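Local coordinates for Ser-thr phosphatase MSPP (Mycobacterium smegmatis, PDB 2JFR), which probably removes phosphate from serine and threonine residues of proteins as a metal-dependent phosphatase of the PPM (PP2C) family, at residues A[190-201]-A[212-223]; A[57-66]-A[96-106]. One frame throughout, in Å; residues are numbered along the deposited sequence. Where two conformers were deposited one is given.

Contact 1 (A[190-201]-A[212-223]); sequences AAADEALIVDAA and RLVEVANDAGGS
The guanidinium of Arg212 lies with one face over CA of Ala200, which sits off-centre toward the rim of the group. At its edge, near the plane, is the carboxylate of Asp199. The two flat groups stand almost perpendicular, 78° apart. They form a salt bridge from Arg212 NH2 to Asp199 OD2; the modelled separation is too short to be taken at face value. A bend at chi3 (60°) turns the arginine chain back over the neighbouring helix. Water 1 donates to Asp199 OD1 and makes only a weak bond with Arg212 NH1, so any second link is a loose one. Arg212 NH1 also bonds to Ser203 OG.

The rest of the contact is apolar. Val216 uses both methyls. CG1 presses on Ala192 CB at 3.5 Å, a tight fit, and also meets Ile197 CG1. Val216 CG2 touches Ala200 CB at 4.0 Å. Leu213 reaches in with CD2, which lies 3.6 Å from Ile197 O and 3.8 Å from Ala200 CB. Small residues let the backbones close up: Ala192 CB is 3.7 Å from Ala220 CB. Asp193 is the N-cap of helix 194-201, and a Schellman motif with Gly221 follows the last turn of helix 206-219.

Helix 194-201 and the 212-219 part of helix 206-219 run nearly antiparallel, with segment axes 8.6 Å apart at 158°. Ile197 and Ala201 also pack on Met123 of strand 122-125. Val214 and Ala217 rest on strand 226-233. The antiparallel pair thus forms a helical layer on one sheet of the PP2C alpha/beta sandwich.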
ATOM      1  N   ALA A 190     -10.451  -4.928  -6.883  1.00 16.89           N
ATOM      2  CA  ALA A 190     -11.496  -5.889  -6.500  1.00 17.45           C
ATOM      3  C   ALA A 190     -12.345  -6.315  -7.663  1.00 17.94           C
ATOM      4  O   ALA A 190     -12.861  -7.440  -7.639  1.00 20.01           O
ATOM      5  CB  ALA A 190     -12.381  -5.275  -5.432  1.00 19.50           C
ATOM      6  N   ALA A 191     -12.627  -5.404  -8.617  1.00 17.05           N
ATOM      7  CA  ALA A 191     -13.651  -5.652  -9.610  1.00 17.20           C
ATOM      8  C   ALA A 191     -13.471  -4.965 -10.951  1.00 17.35           C
ATOM      9  O   ALA A 191     -13.924  -5.497 -11.945  1.00 18.99           O
ATOM     10  CB  ALA A 191     -15.042  -5.233  -9.054  1.00 18.52           C
ATOM     11  N   ALA A 192     -12.928  -3.753 -10.966  1.00 16.88           N
ATOM     12  CA  ALA A 192     -12.989  -2.954 -12.159  1.00 17.30           C
ATOM     13  C   ALA A 192     -12.153  -3.486 -13.267  1.00 17.66           C
ATOM     14  O   ALA A 192     -11.199  -4.230 -13.109  1.00 18.03           O
ATOM     15  CB  ALA A 192     -12.486  -1.563 -11.802  1.00 18.21           C
ATOM     16  N   ASP A 193     -12.498  -3.069 -14.485  1.00 18.04           N
ATOM     17  CA  ASP A 193     -11.726  -3.379 -15.654  1.00 18.59           C
ATOM     18  C   ASP A 193     -10.313  -2.822 -15.530  1.00 17.91           C
ATOM     19  O   ASP A 193     -10.131  -1.635 -15.276  1.00 18.10           O
ATOM     20  CB  ASP A 193     -12.434  -2.737 -16.884  1.00 20.87           C
ATOM     21  CG  ASP A 193     -11.745  -3.094 -18.191  1.00 23.07           C
ATOM     22  OD1 ASP A 193     -12.311  -4.029 -18.753  1.00 42.25           O
ATOM     23  OD2 ASP A 193     -10.823  -2.446 -18.633  1.00 37.13           O
ATOM     24  N   GLU A 194      -9.330  -3.664 -15.797  1.00 18.17           N
ATOM     25  CA  GLU A 194      -7.948  -3.237 -15.681  1.00 18.76           C
ATOM     26  C   GLU A 194      -7.625  -2.044 -16.602  1.00 17.86           C
ATOM     27  O   GLU A 194      -6.920  -1.166 -16.180  1.00 18.31           O
ATOM     28  CB  GLU A 194      -7.022  -4.374 -16.033  1.00 22.57           C
ATOM     29  CG  GLU A 194      -5.515  -4.049 -15.969  1.00 27.53           C
ATOM     30  CD  GLU A 194      -4.640  -5.188 -16.400  1.00 39.81           C
ATOM     31  OE1 GLU A 194      -5.098  -6.336 -16.325  1.00 35.81           O
ATOM     32  OE2 GLU A 194      -3.456  -4.969 -16.774  1.00 47.13           O
ATOM     33  N   ALA A 195      -8.152  -2.011 -17.805  1.00 19.50           N
ATOM     34  CA  ALA A 195      -7.873  -0.927 -18.681  1.00 20.88           C
ATOM     35  C   ALA A 195      -8.367   0.384 -18.116  1.00 19.63           C
ATOM     36  O   ALA A 195      -7.723   1.425 -18.232  1.00 20.59           O
ATOM     37  CB  ALA A 195      -8.522  -1.162 -20.067  1.00 28.13           C
ATOM     38  N   LEU A 196      -9.529   0.313 -17.473  1.00 20.06           N
ATOM     39  CA  LEU A 196     -10.014   1.588 -16.912  0.63 19.77           C
ATOM     40  C   LEU A 196      -9.254   2.001 -15.670  1.00 18.62           C
ATOM     41  O   LEU A 196      -9.027   3.193 -15.444  1.00 20.07           O
ATOM     42  CB  LEU A 196     -11.507   1.336 -16.755  0.63 17.58           C
ATOM     43  CG  LEU A 196     -12.204   2.617 -16.324  0.63 17.54           C
ATOM     44  CD1 LEU A 196     -12.177   3.655 -17.422  0.63 18.74           C
ATOM     45  CD2 LEU A 196     -13.631   2.243 -15.958  0.63 18.45           C
ATOM     46  N   ILE A 197      -8.762   1.037 -14.877  1.00 16.75           N
ATOM     47  CA  ILE A 197      -7.835   1.363 -13.791  1.00 16.63           C
ATOM     48  C   ILE A 197      -6.608   2.057 -14.346  1.00 16.54           C
ATOM     49  O   ILE A 197      -6.169   3.074 -13.815  1.00 17.15           O
ATOM     50  CB  ILE A 197      -7.457   0.126 -12.963  1.00 16.40           C
ATOM     51  CG1 ILE A 197      -8.693  -0.446 -12.243  1.00 17.30           C
ATOM     52  CG2 ILE A 197      -6.346   0.463 -11.990  1.00 17.29           C
ATOM     53  CD1 ILE A 197      -8.448  -1.801 -11.625  1.00 18.01           C
ATOM     54  N   VAL A 198      -6.022   1.508 -15.408  1.00 16.69           N
ATOM     55  CA  VAL A 198      -4.833   2.102 -15.988  1.00 17.63           C
ATOM     56  C   VAL A 198      -5.125   3.460 -16.552  1.00 17.91           C
ATOM     57  O   VAL A 198      -4.314   4.386 -16.405  1.00 19.25           O
ATOM     58  CB  VAL A 198      -4.219   1.151 -17.023  1.00 20.08           C
ATOM     59  CG1 VAL A 198      -3.045   1.872 -17.721  1.00 25.13           C
ATOM     60  CG2 VAL A 198      -3.771  -0.145 -16.352  1.00 22.06           C
ATOM     61  N   ASP A 199      -6.287   3.620 -17.201  1.00 18.54           N
ATOM     62  CA  ASP A 199      -6.691   4.959 -17.718  1.00 19.47           C
ATOM     63  C   ASP A 199      -6.723   6.008 -16.556  1.00 18.82           C
ATOM     64  O   ASP A 199      -6.198   7.099 -16.651  1.00 20.66           O
ATOM     65  CB  ASP A 199      -8.040   4.845 -18.410  1.00 21.97           C
ATOM     66  CG  ASP A 199      -8.692   6.125 -18.782  1.00 29.60           C
ATOM     67  OD1 ASP A 199      -8.070   6.708 -19.688  1.00 34.97           O
ATOM     68  OD2 ASP A 199      -9.797   6.519 -18.291  1.00 35.46           O
ATOM     69  N   ALA A 200      -7.340   5.598 -15.441  1.00 18.20           N
ATOM     70  CA  ALA A 200      -7.360   6.507 -14.293  1.00 18.20           C
ATOM     71  C   ALA A 200      -5.961   6.771 -13.776  1.00 18.12           C
ATOM     72  O   ALA A 200      -5.585   7.907 -13.444  1.00 19.22           O
ATOM     73  CB  ALA A 200      -8.257   5.895 -13.211  1.00 18.90           C
ATOM     74  N   ALA A 201      -5.147   5.725 -13.628  1.00 17.97           N
ATOM     75  CA  ALA A 201      -3.836   5.806 -13.019  1.00 18.35           C
ATOM     76  C   ALA A 201      -2.855   6.651 -13.852  1.00 18.80           C
ATOM     77  O   ALA A 201      -1.861   7.098 -13.279  1.00 21.28           O
ATOM     78  CB  ALA A 201      -3.249   4.440 -12.824  1.00 18.95           C
ATOM     79  N   ARG A 212     -10.017   9.722  -9.852  1.00 17.86           N
ATOM     80  CA  ARG A 212     -10.526   8.802 -10.845  1.00 18.32           C
ATOM     81  C   ARG A 212     -10.329   7.354 -10.418  1.00 16.76           C
ATOM     82  O   ARG A 212     -11.192   6.517 -10.702  1.00 17.46           O
ATOM     83  CB  ARG A 212      -9.902   9.069 -12.192  1.00 19.69           C
ATOM     84  CG  ARG A 212     -10.298  10.452 -12.743  1.00 23.41           C
ATOM     85  CD  ARG A 212      -9.886  10.612 -14.164  1.00 31.04           C
ATOM     86  NE  ARG A 212     -10.460   9.652 -15.082  1.00 36.65           N
ATOM     87  CZ  ARG A 212      -9.756   9.186 -16.135  1.00 35.44           C
ATOM     88  NH1 ARG A 212      -8.504   9.474 -16.491  1.00 41.81           N
ATOM     89  NH2 ARG A 212     -10.424   8.359 -16.830  1.00 44.99           N
ATOM     90  N   LEU A 213      -9.230   7.044  -9.747  1.00 16.75           N
ATOM     91  CA  LEU A 213      -8.998   5.689  -9.292  1.00 16.50           C
ATOM     92  C   LEU A 213     -10.066   5.209  -8.329  1.00 15.68           C
ATOM     93  O   LEU A 213     -10.626   4.145  -8.445  1.00 16.70           O
ATOM     94  CB  LEU A 213      -7.625   5.519  -8.684  1.00 16.29           C
ATOM     95  CG  LEU A 213      -6.469   5.509  -9.691  1.00 16.50           C
ATOM     96  CD1 LEU A 213      -5.164   5.831  -9.031  1.00 17.16           C
ATOM     97  CD2 LEU A 213      -6.428   4.155 -10.412  1.00 16.94           C
ATOM     98  N   VAL A 214     -10.376   6.057  -7.327  1.00 16.39           N
ATOM     99  CA  VAL A 214     -11.384   5.589  -6.392  0.67 17.20           C
ATOM    100  C   VAL A 214     -12.752   5.628  -7.065  1.00 16.74           C
ATOM    101  O   VAL A 214     -13.581   4.751  -6.748  1.00 17.23           O
ATOM    102  CB  VAL A 214     -11.352   6.369  -5.060  0.67 16.67           C
ATOM    103  CG1 VAL A 214     -10.000   6.195  -4.371  0.67 18.14           C
ATOM    104  CG2 VAL A 214     -11.664   7.828  -5.257  0.67 18.14           C
ATOM    105  N   GLU A 215     -13.030   6.508  -8.003  1.00 17.05           N
ATOM    106  CA  GLU A 215     -14.293   6.447  -8.748  1.00 17.79           C
ATOM    107  C   GLU A 215     -14.409   5.173  -9.556  1.00 17.01           C
ATOM    108  O   GLU A 215     -15.485   4.583  -9.586  1.00 17.12           O
ATOM    109  CB  GLU A 215     -14.415   7.667  -9.637  1.00 20.14           C
ATOM    110  CG  GLU A 215     -14.563   8.987  -8.860  1.00 28.28           C
ATOM    111  CD  GLU A 215     -14.560  10.251  -9.732  1.00 46.83           C
ATOM    112  OE1 GLU A 215     -14.395  10.098 -10.991  1.00 64.15           O
ATOM    113  OE2 GLU A 215     -14.741  11.421  -9.257  1.00 72.51           O
ATOM    114  N   VAL A 216     -13.335   4.750 -10.217  1.00 16.58           N
ATOM    115  CA  VAL A 216     -13.374   3.515 -10.972  1.00 16.19           C
ATOM    116  C   VAL A 216     -13.749   2.345 -10.030  1.00 15.79           C
ATOM    117  O   VAL A 216     -14.591   1.505 -10.366  1.00 16.27           O
ATOM    118  CB  VAL A 216     -12.045   3.283 -11.674  1.00 17.20           C
ATOM    119  CG1 VAL A 216     -11.938   1.860 -12.181  1.00 18.85           C
ATOM    120  CG2 VAL A 216     -11.914   4.294 -12.820  1.00 19.20           C
ATOM    121  N   ALA A 217     -13.114   2.283  -8.898  1.00 15.51           N
ATOM    122  CA  ALA A 217     -13.374   1.192  -7.977  1.00 15.90           C
ATOM    123  C   ALA A 217     -14.801   1.262  -7.441  1.00 15.33           C
ATOM    124  O   ALA A 217     -15.484   0.247  -7.286  1.00 15.76           O
ATOM    125  CB  ALA A 217     -12.366   1.228  -6.834  1.00 17.57           C
ATOM    126  N   ASN A 218     -15.295   2.461  -7.155  1.00 15.53           N
ATOM    127  CA  ASN A 218     -16.648   2.638  -6.641  0.65 15.91           C
ATOM    128  C   ASN A 218     -17.671   2.271  -7.690  1.00 16.10           C
ATOM    129  O   ASN A 218     -18.643   1.542  -7.400  1.00 17.15           O
ATOM    130  CB  ASN A 218     -16.754   4.104  -6.219  0.65 16.46           C
ATOM    131  CG  ASN A 218     -17.993   4.284  -5.372  0.65 17.10           C
ATOM    132  OD1 ASN A 218     -19.095   4.249  -5.911  0.65 20.36           O
ATOM    133  ND2 ASN A 218     -17.857   4.479  -4.090  0.65 18.24           N
ATOM    134  N   ASP A 219     -17.505   2.746  -8.905  1.00 16.02           N
ATOM    135  CA  ASP A 219     -18.407   2.471  -9.977  1.00 16.52           C
ATOM    136  C   ASP A 219     -18.527   0.978 -10.270  1.00 16.61           C
ATOM    137  O   ASP A 219     -19.570   0.512 -10.678  1.00 18.23           O
ATOM    138  CB  ASP A 219     -17.975   3.156 -11.240  1.00 17.30           C
ATOM    139  CG  ASP A 219     -18.127   4.616 -11.353  1.00 19.84           C
ATOM    140  OD1 ASP A 219     -18.605   5.257 -10.389  1.00 21.08           O
ATOM    141  OD2 ASP A 219     -17.765   5.168 -12.406  1.00 24.63           O
ATOM    142  N   ALA A 220     -17.458   0.249 -10.046  1.00 16.07           N
ATOM    143  CA  ALA A 220     -17.408  -1.206 -10.239  1.00 16.65           C
ATOM    144  C   ALA A 220     -18.069  -1.969  -9.132  1.00 17.37           C
ATOM    145  O   ALA A 220     -18.137  -3.212  -9.244  1.00 19.67           O
ATOM    146  CB  ALA A 220     -15.978  -1.654 -10.452  1.00 17.22           C
ATOM    147  N   GLY A 221     -18.522  -1.296  -8.089  1.00 17.31           N
ATOM    148  CA  GLY A 221     -19.248  -1.928  -7.021  1.00 18.30           C
ATOM    149  C   GLY A 221     -18.778  -1.503  -5.654  1.00 17.86           C
ATOM    150  O   GLY A 221     -19.513  -1.603  -4.672  1.00 19.74           O
ATOM    151  N   GLY A 222     -17.543  -1.039  -5.542  1.00 16.81           N
ATOM    152  CA  GLY A 222     -17.076  -0.515  -4.270  1.00 16.60           C
ATOM    153  C   GLY A 222     -17.179  -1.536  -3.160  1.00 16.23           C
ATOM    154  O   GLY A 222     -17.449  -1.173  -2.009  1.00 16.80           O
ATOM    155  N   SER A 223     -16.874  -2.814  -3.434  1.00 15.79           N
ATOM    156  CA  SER A 223     -17.027  -3.858  -2.437  1.00 16.58           C
ATOM    157  C   SER A 223     -16.096  -3.684  -1.252  1.00 15.70           C
ATOM    158  O   SER A 223     -16.389  -4.224  -0.191  1.00 17.70           O
ATOM    159  CB  SER A 223     -16.827  -5.242  -3.043  1.00 18.49           C
ATOM    160  OG  SER A 223     -15.553  -5.404  -3.588  1.00 19.44           O
TER
HETATM  161  O   HOH W   1      -8.705   9.491 -19.723  1.00 45.04           O

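Contact 2 (A[57-66]-A[96-106]); sequences FAAAPDRDGL and AVFEPGQGGPL
Aromatic packing joins Phe57 to Phe98. Phe57 CG is anti to the backbone N (chi1 -174°), which carries the ring toward Phe98. Phe98 CE1 comes in at the edge of the Phe57 ring, near its plane, 3.8 Å from Phe57 CZ. Pro61 CA lies over one face of Phe57, and Ala96 CB over one face of Phe98. Phe98 CZ also meets the start of helix 63-81, 3.4 Å from Asp62 C.

Among the aliphatic contacts, Leu66 CD2 rests 4.0 Å from Ala96 CB. Extended Arg63 crosses Leu106 at about a right angle, with Arg63 CG 3.7 Å from Leu106 CD2.

One direct hydrogen bond crosses the contact. Gln102 NE2 donates to Pro61 O at 3.1 Å, in the carbonyl plane and on a lone pair. Water 2 donates to Pro61 O and Gln102 OE1, so NE2 is tied to this carbonyl directly and OE1 through the water. Water 3 accepts from Arg63 N and donates to Gln102 O.

Asp62 OD1 accepts from Gly65 N, the N-cap of helix 63-81. The connection between helices 42-59 and 63-81, with an inverse gamma turn centred on Pro61, packs against a beta-hairpin loop, part of the PP2C fold's helix-on-sheet layering.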
ATOM      1  N   PHE A  57      10.009   7.197  11.427  1.00 15.94           N
ATOM      2  CA  PHE A  57      10.807   7.623  10.271  1.00 16.42           C
ATOM      3  C   PHE A  57      11.346   9.036  10.487  1.00 16.46           C
ATOM      4  O   PHE A  57      12.485   9.307  10.180  1.00 17.99           O
ATOM      5  CB  PHE A  57       9.961   7.534   9.010  1.00 17.82           C
ATOM      6  CG  PHE A  57      10.780   7.813   7.768  1.00 17.04           C
ATOM      7  CD1 PHE A  57      11.674   6.850   7.325  1.00 18.99           C
ATOM      8  CD2 PHE A  57      10.644   8.996   7.073  1.00 18.39           C
ATOM      9  CE1 PHE A  57      12.422   7.112   6.155  1.00 20.93           C
ATOM     10  CE2 PHE A  57      11.382   9.258   5.907  1.00 19.52           C
ATOM     11  CZ  PHE A  57      12.271   8.291   5.457  1.00 18.91           C
ATOM     12  N   ALA A  58      10.527   9.899  11.087  1.00 16.79           N
ATOM     13  CA  ALA A  58      11.006  11.246  11.356  1.00 18.19           C
ATOM     14  C   ALA A  58      12.181  11.253  12.291  1.00 17.64           C
ATOM     15  O   ALA A  58      13.078  12.097  12.194  1.00 20.30           O
ATOM     16  CB  ALA A  58       9.872  12.061  11.992  1.00 22.23           C
ATOM     17  N   ALA A  59      12.216  10.327  13.238  1.00 17.23           N
ATOM     18  CA  ALA A  59      13.308  10.219  14.172  1.00 18.46           C
ATOM     19  C   ALA A  59      14.556   9.647  13.538  1.00 17.40           C
ATOM     20  O   ALA A  59      15.658   9.841  14.063  1.00 20.68           O
ATOM     21  CB  ALA A  59      12.896   9.367  15.349  1.00 21.74           C
ATOM     22  N   ALA A  60      14.453   8.937  12.442  1.00 17.38           N
ATOM     23  CA  ALA A  60      15.571   8.266  11.819  1.00 17.89           C
ATOM     24  C   ALA A  60      15.301   8.035  10.350  1.00 17.13           C
ATOM     25  O   ALA A  60      14.967   6.914   9.932  1.00 17.61           O
ATOM     26  CB  ALA A  60      15.914   6.979  12.543  1.00 20.57           C
ATOM     27  N   PRO A  61      15.388   9.077   9.514  1.00 16.91           N
ATOM     28  CA  PRO A  61      14.917   8.954   8.127  1.00 16.66           C
ATOM     29  C   PRO A  61      15.980   8.363   7.218  1.00 16.62           C
ATOM     30  O   PRO A  61      16.598   9.060   6.378  1.00 18.70           O
ATOM     31  CB  PRO A  61      14.538  10.394   7.741  1.00 17.39           C
ATOM     32  CG  PRO A  61      15.470  11.240   8.570  1.00 18.12           C
ATOM     33  CD  PRO A  61      15.538  10.496   9.906  1.00 17.59           C
ATOM     34  N   ASP A  62      16.249   7.104   7.376  1.00 16.67           N
ATOM     35  CA  ASP A  62      17.149   6.346   6.518  1.00 17.00           C
ATOM     36  C   ASP A  62      16.568   4.943   6.408  1.00 16.40           C
ATOM     37  O   ASP A  62      15.542   4.631   6.978  1.00 16.61           O
ATOM     38  CB  ASP A  62      18.603   6.332   6.990  1.00 17.75           C
ATOM     39  CG  ASP A  62      18.893   5.596   8.252  1.00 18.21           C
ATOM     40  OD1 ASP A  62      17.988   5.152   8.963  1.00 19.90           O
ATOM     41  OD2 ASP A  62      20.116   5.444   8.558  1.00 22.93           O
ATOM     42  N   ARG A  63      17.243   4.069   5.649  1.00 16.90           N
ATOM     43  CA  ARG A  63      16.693   2.722   5.441  1.00 16.55           C
ATOM     44  C   ARG A  63      16.497   1.988   6.747  1.00 16.32           C
ATOM     45  O   ARG A  63      15.460   1.405   7.034  1.00 16.73           O
ATOM     46  CB  ARG A  63      17.607   1.953   4.477  1.00 17.88           C
ATOM     47  CG  ARG A  63      17.263   0.471   4.467  1.00 17.74           C
ATOM     48  CD  ARG A  63      17.932  -0.262   3.354  1.00 20.82           C
ATOM     49  NE  ARG A  63      17.740  -1.701   3.451  1.00 22.89           N
ATOM     50  CZ  ARG A  63      17.703  -2.546   2.445  1.00 19.56           C
ATOM     51  NH1 ARG A  63      17.789  -2.115   1.234  1.00 20.81           N
ATOM     52  NH2 ARG A  63      17.538  -3.822   2.715  1.00 22.34           N
ATOM     53  N   ASP A  64      17.543   1.961   7.590  1.00 17.25           N
ATOM     54  CA  ASP A  64      17.421   1.216   8.837  1.00 17.72           C
ATOM     55  C   ASP A  64      16.356   1.806   9.743  1.00 17.02           C
ATOM     56  O   ASP A  64      15.647   1.087  10.432  1.00 17.69           O
ATOM     57  CB  ASP A  64      18.754   1.247   9.582  1.00 22.40           C
ATOM     58  CG  ASP A  64      19.770   0.288   8.996  1.00 30.76           C
ATOM     59  OD1 ASP A  64      19.439  -0.523   8.134  1.00 34.50           O
ATOM     60  OD2 ASP A  64      20.942   0.337   9.451  1.00 41.48           O
ATOM     61  N   GLY A  65      16.228   3.139   9.716  1.00 17.25           N
ATOM     62  CA  GLY A  65      15.205   3.805  10.487  1.00 16.98           C
ATOM     63  C   GLY A  65      13.824   3.506  10.043  1.00 16.42           C
ATOM     64  O   GLY A  65      12.894   3.388  10.853  1.00 17.60           O
ATOM     65  N   LEU A  66      13.634   3.375   8.756  1.00 16.42           N
ATOM     66  CA  LEU A  66      12.345   2.975   8.202  1.00 16.34           C
ATOM     67  C   LEU A  66      12.003   1.580   8.632  1.00 16.06           C
ATOM     68  O   LEU A  66      10.878   1.303   9.065  1.00 16.18           O
ATOM     69  CB  LEU A  66      12.368   3.099   6.669  1.00 16.27           C
ATOM     70  CG  LEU A  66      11.105   2.649   5.949  1.00 16.50           C
ATOM     71  CD1 LEU A  66       9.926   3.450   6.430  1.00 18.54           C
ATOM     72  CD2 LEU A  66      11.278   2.717   4.455  1.00 18.59           C
ATOM     73  N   ALA A  96       9.844   5.021   0.649  1.00 14.44           N
ATOM     74  CA  ALA A  96      10.668   6.164   0.939  1.00 14.46           C
ATOM     75  C   ALA A  96      11.444   6.504  -0.322  1.00 14.48           C
ATOM     76  O   ALA A  96      12.221   5.682  -0.812  1.00 14.60           O
ATOM     77  CB  ALA A  96      11.612   5.919   2.097  1.00 16.26           C
ATOM     78  N   VAL A  97      11.226   7.718  -0.840  1.00 14.69           N
ATOM     79  CA  VAL A  97      11.880   8.130  -2.078  1.00 14.89           C
ATOM     80  C   VAL A  97      13.247   8.725  -1.727  1.00 15.07           C
ATOM     81  O   VAL A  97      13.482   9.938  -1.847  1.00 16.68           O
ATOM     82  CB  VAL A  97      11.021   9.059  -2.930  1.00 15.74           C
ATOM     83  CG1 VAL A  97      11.665   9.264  -4.268  1.00 17.71           C
ATOM     84  CG2 VAL A  97       9.600   8.502  -3.080  1.00 17.03           C
ATOM     85  N   PHE A  98      14.131   7.870  -1.247  1.00 15.08           N
ATOM     86  CA  PHE A  98      15.488   8.278  -0.912  1.00 15.36           C
ATOM     87  C   PHE A  98      16.280   8.669  -2.154  1.00 15.07           C
ATOM     88  O   PHE A  98      16.092   8.098  -3.227  1.00 16.12           O
ATOM     89  CB  PHE A  98      16.234   7.134  -0.249  1.00 15.53           C
ATOM     90  CG  PHE A  98      15.725   6.661   1.079  1.00 15.11           C
ATOM     91  CD1 PHE A  98      15.682   7.531   2.156  1.00 16.54           C
ATOM     92  CD2 PHE A  98      15.328   5.353   1.275  1.00 15.52           C
ATOM     93  CE1 PHE A  98      15.254   7.074   3.390  1.00 17.57           C
ATOM     94  CE2 PHE A  98      14.941   4.864   2.517  1.00 16.36           C
ATOM     95  CZ  PHE A  98      14.923   5.753   3.564  1.00 16.96           C
ATOM     96  N   GLU A  99      17.186   9.606  -1.942  1.00 15.16           N
ATOM     97  CA  GLU A  99      18.208   9.912  -2.927  1.00 15.82           C
ATOM     98  C   GLU A  99      19.176   8.746  -3.062  1.00 15.55           C
ATOM     99  O   GLU A  99      19.292   7.887  -2.177  1.00 15.54           O
ATOM    100  CB  GLU A  99      18.974  11.175  -2.517  1.00 16.85           C
ATOM    101  CG  GLU A  99      18.099  12.399  -2.540  1.00 19.00           C
ATOM    102  CD  GLU A  99      17.559  12.692  -3.917  1.00 20.41           C
ATOM    103  OE1 GLU A  99      18.353  12.905  -4.856  1.00 23.06           O
ATOM    104  OE2 GLU A  99      16.330  12.663  -4.106  1.00 22.80           O
ATOM    105  N   PRO A 100      19.973   8.700  -4.139  1.00 17.36           N
ATOM    106  CA  PRO A 100      20.981   7.657  -4.298  1.00 17.51           C
ATOM    107  C   PRO A 100      21.909   7.510  -3.129  1.00 16.36           C
ATOM    108  O   PRO A 100      22.308   6.389  -2.773  1.00 17.30           O
ATOM    109  CB  PRO A 100      21.715   8.086  -5.584  1.00 20.31           C
ATOM    110  CG  PRO A 100      20.692   8.821  -6.329  1.00 25.88           C
ATOM    111  CD  PRO A 100      19.879   9.585  -5.319  1.00 20.19           C
ATOM    112  N   GLY A 101      22.313   8.622  -2.476  1.00 17.25           N
ATOM    113  CA  GLY A 101      23.215   8.545  -1.373  1.00 17.38           C
ATOM    114  C   GLY A 101      22.689   7.791  -0.195  1.00 16.56           C
ATOM    115  O   GLY A 101      23.447   7.272   0.615  1.00 18.08           O
ATOM    116  N   GLN A 102      21.351   7.674  -0.070  1.00 15.90           N
ATOM    117  CA  GLN A 102      20.706   6.873   0.949  1.00 16.05           C
ATOM    118  C   GLN A 102      20.201   5.549   0.394  1.00 16.15           C
ATOM    119  O   GLN A 102      19.397   4.879   1.052  1.00 17.78           O
ATOM    120  CB  GLN A 102      19.575   7.674   1.611  1.00 16.49           C
ATOM    121  CG  GLN A 102      20.103   8.799   2.502  1.00 16.71           C
ATOM    122  CD  GLN A 102      19.037   9.275   3.416  1.00 16.88           C
ATOM    123  OE1 GLN A 102      18.032   9.858   2.962  1.00 18.30           O
ATOM    124  NE2 GLN A 102      19.150   8.983   4.706  1.00 18.01           N
ATOM    125  N   GLY A 103      20.729   5.126  -0.738  1.00 15.76           N
ATOM    126  CA  GLY A 103      20.436   3.848  -1.333  1.00 16.61           C
ATOM    127  C   GLY A 103      19.367   3.826  -2.371  1.00 15.89           C
ATOM    128  O   GLY A 103      19.103   2.787  -2.965  1.00 17.03           O
ATOM    129  N   GLY A 104      18.741   5.004  -2.656  1.00 15.75           N
ATOM    130  CA  GLY A 104      17.717   5.104  -3.629  1.00 15.87           C
ATOM    131  C   GLY A 104      16.345   4.682  -3.104  1.00 14.92           C
ATOM    132  O   GLY A 104      16.211   4.190  -1.969  1.00 15.30           O
ATOM    133  N   PRO A 105      15.331   4.851  -3.912  1.00 14.75           N
ATOM    134  CA  PRO A 105      13.938   4.599  -3.472  1.00 14.82           C
ATOM    135  C   PRO A 105      13.772   3.187  -2.953  1.00 14.41           C
ATOM    136  O   PRO A 105      14.332   2.219  -3.520  1.00 14.85           O
ATOM    137  CB  PRO A 105      13.122   4.891  -4.689  1.00 16.35           C
ATOM    138  CG  PRO A 105      13.940   5.967  -5.407  1.00 17.54           C
ATOM    139  CD  PRO A 105      15.342   5.464  -5.255  1.00 16.92           C
ATOM    140  N   LEU A 106      13.000   3.056  -1.895  1.00 14.44           N
ATOM    141  CA  LEU A 106      12.855   1.785  -1.180  1.00 14.34           C
ATOM    142  C   LEU A 106      11.389   1.522  -0.867  1.00 14.03           C
ATOM    143  O   LEU A 106      10.674   2.451  -0.495  1.00 15.09           O
ATOM    144  CB  LEU A 106      13.665   1.869   0.121  1.00 15.31           C
ATOM    145  CG  LEU A 106      13.928   0.522   0.836  1.00 16.23           C
ATOM    146  CD1 LEU A 106      14.949  -0.276   0.079  1.00 16.78           C
ATOM    147  CD2 LEU A 106      14.373   0.782   2.229  1.00 18.99           C
TER
HETATM  148  O   HOH W   2      16.218  11.044   4.617  1.00 26.82           O
HETATM  149  O   HOH W   3      19.388   4.892   3.913  1.00 20.17           O

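In the fold
Contact 2 comes first along the chain, and both of its segments precede those of contact 1. The two lie on opposite sides of the chain's centre. Their centres are about 32 Å apart, and their nearest atoms about 15 Å. They share no helix or strand. In contact 2, segment 96-106 joins strands 89-96 and 106-110 of one sheet. The helices of contact 1 pack on the other sheet, which includes 122-125 and 226-233. This fits the PP2C sandwich, in which helices flank two stacked antiparallel sheets. Contact 1 borders the metal centre: the side chain of Ala190 is about 5 Å from a bound magnesium ion, and Ser223 precedes the manganese ligand Asp224. Contact 2 lies away from the metal site.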